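PDB 5ZI9: cytokinin riboside 5'-monophosphate phosphoribohydrolase from Streptomyces coelicolor, which is a LOG-type protein of the SLOG clan, built on a Rossmann-like alpha/beta fold and found in an assembly of six chains. Local coordinates for residues A74-G79 against A106-G111; V171-G176 against V201-E206. One frame throughout, in Å; residues are numbered along the deposited sequence.

Interaction 1 (A74-G79 against A106-G111); sequences AISVFG and AVITGG. With EDO (1,2-ethanediol), chain J.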
ATOM      1  N   ALA B  74      -7.207  -4.296 -28.185  1.00 32.96           N
ATOM      2  CA  ALA B  74      -7.135  -2.949 -28.757  1.00 30.99           C
ATOM      3  C   ALA B  74      -5.884  -2.699 -29.522  1.00 29.07           C
ATOM      4  O   ALA B  74      -4.932  -3.448 -29.405  1.00 30.37           O
ATOM      5  CB  ALA B  74      -7.249  -1.909 -27.666  1.00 31.56           C
ATOM      6  N   ILE B  75      -5.917  -1.636 -30.315  1.00 26.20           N
ATOM      7  CA  ILE B  75      -4.745  -1.094 -30.994  1.00 25.79           C
ATOM      8  C   ILE B  75      -4.603   0.370 -30.575  1.00 23.66           C
ATOM      9  O   ILE B  75      -5.581   1.077 -30.499  1.00 23.43           O
ATOM     10  CB  ILE B  75      -4.898  -1.192 -32.523  1.00 26.22           C
ATOM     11  CG1 ILE B  75      -4.867  -2.656 -32.969  1.00 26.36           C
ATOM     12  CG2 ILE B  75      -3.861  -0.346 -33.260  1.00 26.03           C
ATOM     13  CD1 ILE B  75      -3.584  -3.399 -32.690  1.00 26.73           C
ATOM     14  N   SER B  76      -3.386   0.808 -30.306  1.00 22.78           N
ATOM     15  CA  SER B  76      -3.155   2.183 -29.878  1.00 23.12           C
ATOM     16  C   SER B  76      -2.694   2.989 -31.071  1.00 22.57           C
ATOM     17  O   SER B  76      -1.722   2.608 -31.719  1.00 21.35           O
ATOM     18  CB  SER B  76      -2.123   2.272 -28.752  1.00 22.83           C
ATOM     19  OG  SER B  76      -2.693   1.878 -27.521  1.00 22.46           O
ATOM     20  N   VAL B  77      -3.394   4.100 -31.337  1.00 23.39           N
ATOM     21  CA  VAL B  77      -3.140   4.941 -32.513  1.00 24.60           C
ATOM     22  C   VAL B  77      -2.594   6.296 -32.117  1.00 23.28           C
ATOM     23  O   VAL B  77      -3.075   6.911 -31.187  1.00 23.88           O
ATOM     24  CB  VAL B  77      -4.420   5.094 -33.367  1.00 24.89           C
ATOM     25  CG1 VAL B  77      -4.143   5.957 -34.604  1.00 24.86           C
ATOM     26  CG2 VAL B  77      -4.902   3.708 -33.746  1.00 24.22           C
ATOM     27  N   PHE B  78      -1.573   6.730 -32.833  1.00 24.26           N
ATOM     28  CA  PHE B  78      -0.837   7.959 -32.530  1.00 23.91           C
ATOM     29  C   PHE B  78      -0.710   8.744 -33.795  1.00 23.84           C
ATOM     30  O   PHE B  78      -0.777   8.212 -34.907  1.00 24.24           O
ATOM     31  CB  PHE B  78       0.582   7.663 -32.019  1.00 25.10           C
ATOM     32  CG  PHE B  78       0.604   6.805 -30.806  1.00 26.75           C
ATOM     33  CD1 PHE B  78       0.460   7.366 -29.539  1.00 28.42           C
ATOM     34  CD2 PHE B  78       0.698   5.420 -30.931  1.00 26.21           C
ATOM     35  CE1 PHE B  78       0.423   6.549 -28.429  1.00 28.83           C
ATOM     36  CE2 PHE B  78       0.697   4.620 -29.826  1.00 26.45           C
ATOM     37  CZ  PHE B  78       0.540   5.180 -28.578  1.00 27.89           C
ATOM     38  N   GLY B  79      -0.475  10.016 -33.610  1.00 24.35           N
ATOM     39  CA  GLY B  79      -0.342  10.916 -34.709  1.00 25.86           C
ATOM     40  C   GLY B  79      -0.503  12.314 -34.191  1.00 27.06           C
ATOM     41  O   GLY B  79      -0.963  12.516 -33.061  1.00 28.58           O
ATOM     42  N   ALA B 106     -10.534  -2.629 -30.199  1.00 32.43           N
ATOM     43  CA  ALA B 106     -10.847  -1.300 -29.663  1.00 30.71           C
ATOM     44  C   ALA B 106      -9.821  -0.269 -30.148  1.00 27.86           C
ATOM     45  O   ALA B 106      -8.701  -0.616 -30.504  1.00 26.99           O
ATOM     46  CB  ALA B 106     -10.900  -1.348 -28.154  1.00 30.67           C
ATOM     47  N   VAL B 107     -10.185   0.994 -30.171  1.00 26.22           N
ATOM     48  CA  VAL B 107      -9.196   1.971 -30.561  1.00 27.16           C
ATOM     49  C   VAL B 107      -8.800   2.850 -29.392  1.00 27.72           C
ATOM     50  O   VAL B 107      -9.651   3.499 -28.805  1.00 26.12           O
ATOM     51  CB  VAL B 107      -9.686   2.812 -31.725  1.00 26.87           C
ATOM     52  CG1 VAL B 107      -8.638   3.866 -32.115  1.00 26.96           C
ATOM     53  CG2 VAL B 107      -9.989   1.883 -32.891  1.00 26.49           C
ATOM     54  N   ILE B 108      -7.500   2.868 -29.082  1.00 28.19           N
ATOM     55  CA  ILE B 108      -6.954   3.684 -27.992  1.00 28.86           C
ATOM     56  C   ILE B 108      -6.163   4.844 -28.553  1.00 26.15           C
ATOM     57  O   ILE B 108      -5.324   4.645 -29.390  1.00 25.51           O
ATOM     58  CB  ILE B 108      -6.048   2.862 -27.047  1.00 29.72           C
ATOM     59  CG1 ILE B 108      -6.829   1.736 -26.358  1.00 28.09           C
ATOM     60  CG2 ILE B 108      -5.486   3.766 -25.950  1.00 31.98           C
ATOM     61  CD1 ILE B 108      -5.942   0.704 -25.714  1.00 28.08           C
ATOM     62  N   THR B 109      -6.440   6.056 -28.097  1.00 25.54           N
ATOM     63  CA  THR B 109      -5.595   7.195 -28.477  1.00 26.97           C
ATOM     64  C   THR B 109      -5.215   8.108 -27.313  1.00 26.38           C
ATOM     65  O   THR B 109      -5.611   7.919 -26.171  1.00 26.33           O
ATOM     66  CB  THR B 109      -6.245   8.078 -29.551  1.00 26.44           C
ATOM     67  OG1 THR B 109      -7.224   8.904 -28.927  1.00 27.35           O
ATOM     68  CG2 THR B 109      -6.843   7.239 -30.652  1.00 26.73           C
ATOM     69  N   GLY B 110      -4.445   9.134 -27.620  1.00 26.12           N
ATOM     70  CA  GLY B 110      -4.184  10.170 -26.631  1.00 25.08           C
ATOM     71  C   GLY B 110      -5.369  11.014 -26.216  1.00 24.19           C
ATOM     72  O   GLY B 110      -5.224  11.802 -25.288  1.00 23.84           O
ATOM     73  N   GLY B 111      -6.518  10.885 -26.900  1.00 23.70           N
ATOM     74  CA  GLY B 111      -7.712  11.660 -26.574  1.00 23.20           C
ATOM     75  C   GLY B 111      -7.617  13.108 -27.042  1.00 23.14           C
ATOM     76  O   GLY B 111      -8.488  13.907 -26.748  1.00 23.11           O
TER
HETATM   77  C1  EDO J 500       1.090  11.812 -28.412  1.00 38.80           C
HETATM   78  O1  EDO J 500       0.035  11.115 -27.690  1.00 38.20           O
HETATM   79  C2  EDO J 500       0.606  12.181 -29.836  1.00 38.20           C
HETATM   80  O2  EDO J 500      -0.089  11.086 -30.472  1.00 33.97           O

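Interaction 2 (V171-G176 against V201-E206); sequences VVLPGG and VLFGSE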
ATOM      1  N   VAL B 171      -0.418   1.770 -34.493  1.00 27.45           N
ATOM      2  CA  VAL B 171      -0.471   2.370 -35.794  1.00 27.53           C
ATOM      3  C   VAL B 171      -0.128   3.847 -35.616  1.00 27.02           C
ATOM      4  O   VAL B 171      -0.677   4.532 -34.767  1.00 25.22           O
ATOM      5  CB  VAL B 171      -1.852   2.250 -36.437  1.00 26.88           C
ATOM      6  CG1 VAL B 171      -1.775   2.753 -37.858  1.00 27.56           C
ATOM      7  CG2 VAL B 171      -2.324   0.822 -36.421  1.00 26.95           C
ATOM      8  N   VAL B 172       0.757   4.336 -36.449  1.00 25.98           N
ATOM      9  CA  VAL B 172       1.315   5.599 -36.213  1.00 27.56           C
ATOM     10  C   VAL B 172       1.069   6.413 -37.437  1.00 30.00           C
ATOM     11  O   VAL B 172       1.738   6.254 -38.443  1.00 30.47           O
ATOM     12  CB  VAL B 172       2.832   5.499 -35.926  1.00 28.05           C
ATOM     13  CG1 VAL B 172       3.413   6.861 -35.618  1.00 27.27           C
ATOM     14  CG2 VAL B 172       3.097   4.570 -34.751  1.00 27.28           C
ATOM     15  N   LEU B 173       0.126   7.330 -37.322  1.00 31.87           N
ATOM     16  CA  LEU B 173      -0.045   8.354 -38.330  1.00 34.66           C
ATOM     17  C   LEU B 173       1.052   9.408 -38.236  1.00 33.36           C
ATOM     18  O   LEU B 173       1.710   9.546 -37.207  1.00 34.06           O
ATOM     19  CB  LEU B 173      -1.404   9.022 -38.156  1.00 38.12           C
ATOM     20  CG  LEU B 173      -2.550   8.092 -38.534  1.00 39.93           C
ATOM     21  CD1 LEU B 173      -3.706   8.324 -37.593  1.00 40.13           C
ATOM     22  CD2 LEU B 173      -2.963   8.316 -39.981  1.00 42.49           C
ATOM     23  N   PRO B 174       1.239  10.178 -39.312  1.00 31.77           N
ATOM     24  CA  PRO B 174       2.266  11.207 -39.311  1.00 32.90           C
ATOM     25  C   PRO B 174       2.170  12.123 -38.091  1.00 37.40           C
ATOM     26  O   PRO B 174       1.112  12.729 -37.868  1.00 44.19           O
ATOM     27  CB  PRO B 174       1.970  11.973 -40.604  1.00 31.86           C
ATOM     28  CG  PRO B 174       1.397  10.943 -41.497  1.00 30.40           C
ATOM     29  CD  PRO B 174       0.516  10.133 -40.595  1.00 29.49           C
ATOM     30  N   GLY B 175       3.245  12.213 -37.310  1.00 35.95           N
ATOM     31  CA  GLY B 175       3.218  12.977 -36.071  1.00 34.43           C
ATOM     32  C   GLY B 175       4.435  13.810 -35.738  1.00 32.14           C
ATOM     33  O   GLY B 175       5.442  13.792 -36.448  1.00 30.43           O
ATOM     34  N   GLY B 176       4.300  14.545 -34.630  1.00 31.01           N
ATOM     35  CA  GLY B 176       5.377  15.318 -34.033  1.00 29.44           C
ATOM     36  C   GLY B 176       6.196  14.553 -33.012  1.00 28.77           C
ATOM     37  O   GLY B 176       6.183  13.303 -32.914  1.00 27.88           O
ATOM     38  N   VAL B 201       2.955  -0.226 -37.271  1.00 27.16           N
ATOM     39  CA  VAL B 201       2.737   0.195 -38.642  1.00 27.49           C
ATOM     40  C   VAL B 201       2.793   1.709 -38.745  1.00 27.58           C
ATOM     41  O   VAL B 201       2.057   2.391 -38.066  1.00 30.60           O
ATOM     42  CB  VAL B 201       1.308  -0.266 -39.094  1.00 29.02           C
ATOM     43  CG1 VAL B 201       0.961   0.253 -40.495  1.00 26.97           C
ATOM     44  CG2 VAL B 201       1.144  -1.795 -38.972  1.00 27.94           C
ATOM     45  N   LEU B 202       3.598   2.252 -39.644  1.00 29.78           N
ATOM     46  CA  LEU B 202       3.594   3.704 -39.888  1.00 30.36           C
ATOM     47  C   LEU B 202       2.767   4.023 -41.122  1.00 33.12           C
ATOM     48  O   LEU B 202       2.883   3.360 -42.104  1.00 37.36           O
ATOM     49  CB  LEU B 202       5.003   4.251 -40.093  1.00 30.34           C
ATOM     50  CG  LEU B 202       6.210   3.703 -39.310  1.00 31.94           C
ATOM     51  CD1 LEU B 202       7.334   4.717 -39.349  1.00 32.01           C
ATOM     52  CD2 LEU B 202       5.916   3.373 -37.861  1.00 33.10           C
ATOM     53  N   PHE B 203       1.954   5.063 -41.085  1.00 36.08           N
ATOM     54  CA  PHE B 203       1.158   5.443 -42.218  1.00 34.46           C
ATOM     55  C   PHE B 203       1.739   6.703 -42.827  1.00 34.50           C
ATOM     56  O   PHE B 203       1.879   7.693 -42.129  1.00 35.86           O
ATOM     57  CB  PHE B 203      -0.265   5.698 -41.776  1.00 37.39           C
ATOM     58  CG  PHE B 203      -1.210   5.792 -42.916  1.00 43.87           C
ATOM     59  CD1 PHE B 203      -1.384   7.000 -43.613  1.00 43.60           C
ATOM     60  CD2 PHE B 203      -1.897   4.665 -43.344  1.00 46.40           C
ATOM     61  CE1 PHE B 203      -2.245   7.077 -44.698  1.00 43.44           C
ATOM     62  CE2 PHE B 203      -2.766   4.748 -44.425  1.00 47.53           C
ATOM     63  CZ  PHE B 203      -2.944   5.956 -45.098  1.00 42.92           C
ATOM     64  N   GLY B 204       2.060   6.671 -44.125  1.00 33.98           N
ATOM     65  CA  GLY B 204       2.505   7.850 -44.874  1.00 31.97           C
ATOM     66  C   GLY B 204       3.930   7.700 -45.334  1.00 32.20           C
ATOM     67  O   GLY B 204       4.839   8.153 -44.675  1.00 33.36           O
ATOM     68  N   SER B 205       4.153   7.084 -46.480  1.00 34.89           N
ATOM     69  CA  SER B 205       5.540   6.812 -46.933  1.00 35.57           C
ATOM     70  C   SER B 205       6.380   8.078 -47.280  1.00 38.18           C
ATOM     71  O   SER B 205       7.610   8.076 -47.061  1.00 36.44           O
ATOM     72  CB  SER B 205       5.540   5.809 -48.086  1.00 34.71           C
ATOM     73  OG  SER B 205       4.846   6.338 -49.191  1.00 34.66           O
ATOM     74  N   GLU B 206       5.734   9.135 -47.784  1.00 39.36           N
ATOM     75  CA  GLU B 206       6.433  10.399 -48.075  1.00 44.34           C
ATOM     76  C   GLU B 206       6.773  11.122 -46.798  1.00 44.60           C
ATOM     77  O   GLU B 206       7.803  11.826 -46.724  1.00 42.35           O
ATOM     78  CB  GLU B 206       5.618  11.324 -48.960  1.00 47.12           C
ATOM     79  CG  GLU B 206       5.374  10.685 -50.301  1.00 58.13           C
ATOM     80  CD  GLU B 206       4.639  11.597 -51.244  1.00 67.70           C
ATOM     81  OE1 GLU B 206       3.410  11.398 -51.442  1.00 70.97           O
ATOM     82  OE2 GLU B 206       5.302  12.516 -51.769  1.00 73.90           O
TER

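Interaction 1 (A74-G79 against A106-G111)
V77 N donates a hydrogen bond of 2.8 Å to I108 O, arriving almost in line with the carbonyl, and two more rungs join these neighbouring parallel strands: I108 N to I75 O and I75 N to A106 O, both 3.0 Å. The donors of those two rungs lie about 20° from the carbonyl planes. The strands are linked by the crossover helix 88-102, making a right-handed beta-alpha-beta unit of the Rossmann-like sheet, and their directions diverge by 35°. S76 CA leans on the same I108 O, a CA-H...O contact of 3.3 Å that adds to the bond from V77.

One face of the sheet carries A74, S76, A106 and I108. Small alanines suit the face where the strands lie closest, A74 CB meeting A106 CB at 3.7 Å; I108 CD1 reaches back to A74 CB at 3.5 Å, its CG1 lying beside the backbone N (chi1 -62°). S76 OG sits over I108 CB, and its polar need in this buried place is met by F163 O. On the other face V77 CG2 meets V107 CG1 at 4.1 Å; these beta-branched side chains, well suited to strands, also pack against L100 of helix 88-102.

Where the strands end, F78 turns its ring edge to O2 of 1,2-ethanediol, which hydrogen-bonds G79 O and accepts a weak bond from G79 N. T109 puts OG1 between its own backbone N and carbonyl carbon, and there, besides bonding N120 OD1, OG1 accepts from G111 N at 2.9 Å, closing an ST turn.

Interaction 2 (V171-G176 against V201-E206)
V201 O is met by two neighbouring groups of one strand: V172 N donates to it at 2.8 Å, nearly in line with the C=O, and V171 CA adds a CA-H...O contact at 3.4 Å. V172 O serves the next step of the ladder, accepting from F203 N at 2.9 Å, though this donor stands 32° from the carbonyl plane; L202 CA touches the same oxygen. Strands 167-172 and 200-203 run parallel, joined by helix 177-191 in a beta-alpha-beta crossover, and the loop that leads from the first strand into that helix opens the PGGxGT signature of LOG proteins.

Short, branched valines fill the ladder, V172 CB meeting L202 CD2 at 4.2 Å. With CG opposite the backbone N (chi1 -167°), the F203 side chain runs alongside that of L173, whose CD2 lies 4.2 Å from F203 CB, and the ring continues toward A92 of helix 88-102. P174 has no backbone N-H to continue the ladder to F203 O; its ring instead rests on that oxygen, CD at 3.2 Å, which also takes a weak hydrogen bond from W208 NE1. G204, the N-cap of helix 205-220, brings no CB against P174 CG.

Both contacts are buried and lie in the same parallel sheet, where strands 74-78 and 167-172 are neighbours: F78 N to V171 O and F78 O to L173 N are probable hydrogen bonds between them, and I75 CG2 packs on V171 CG2. Interaction 1, nearer the centre of the chain, is the longer ladder, with alanines and a buried serine on one face. Interaction 2 lies farther out, has fewer rungs, and past the strand end leans on F203, L173 and P174, with F203 partly exposed and P174 packing on K224 of a second subunit. Their loops differ too: 106-111 ends in an ST turn, whereas 171-176 ends at the glycine N-cap of helix 177-191.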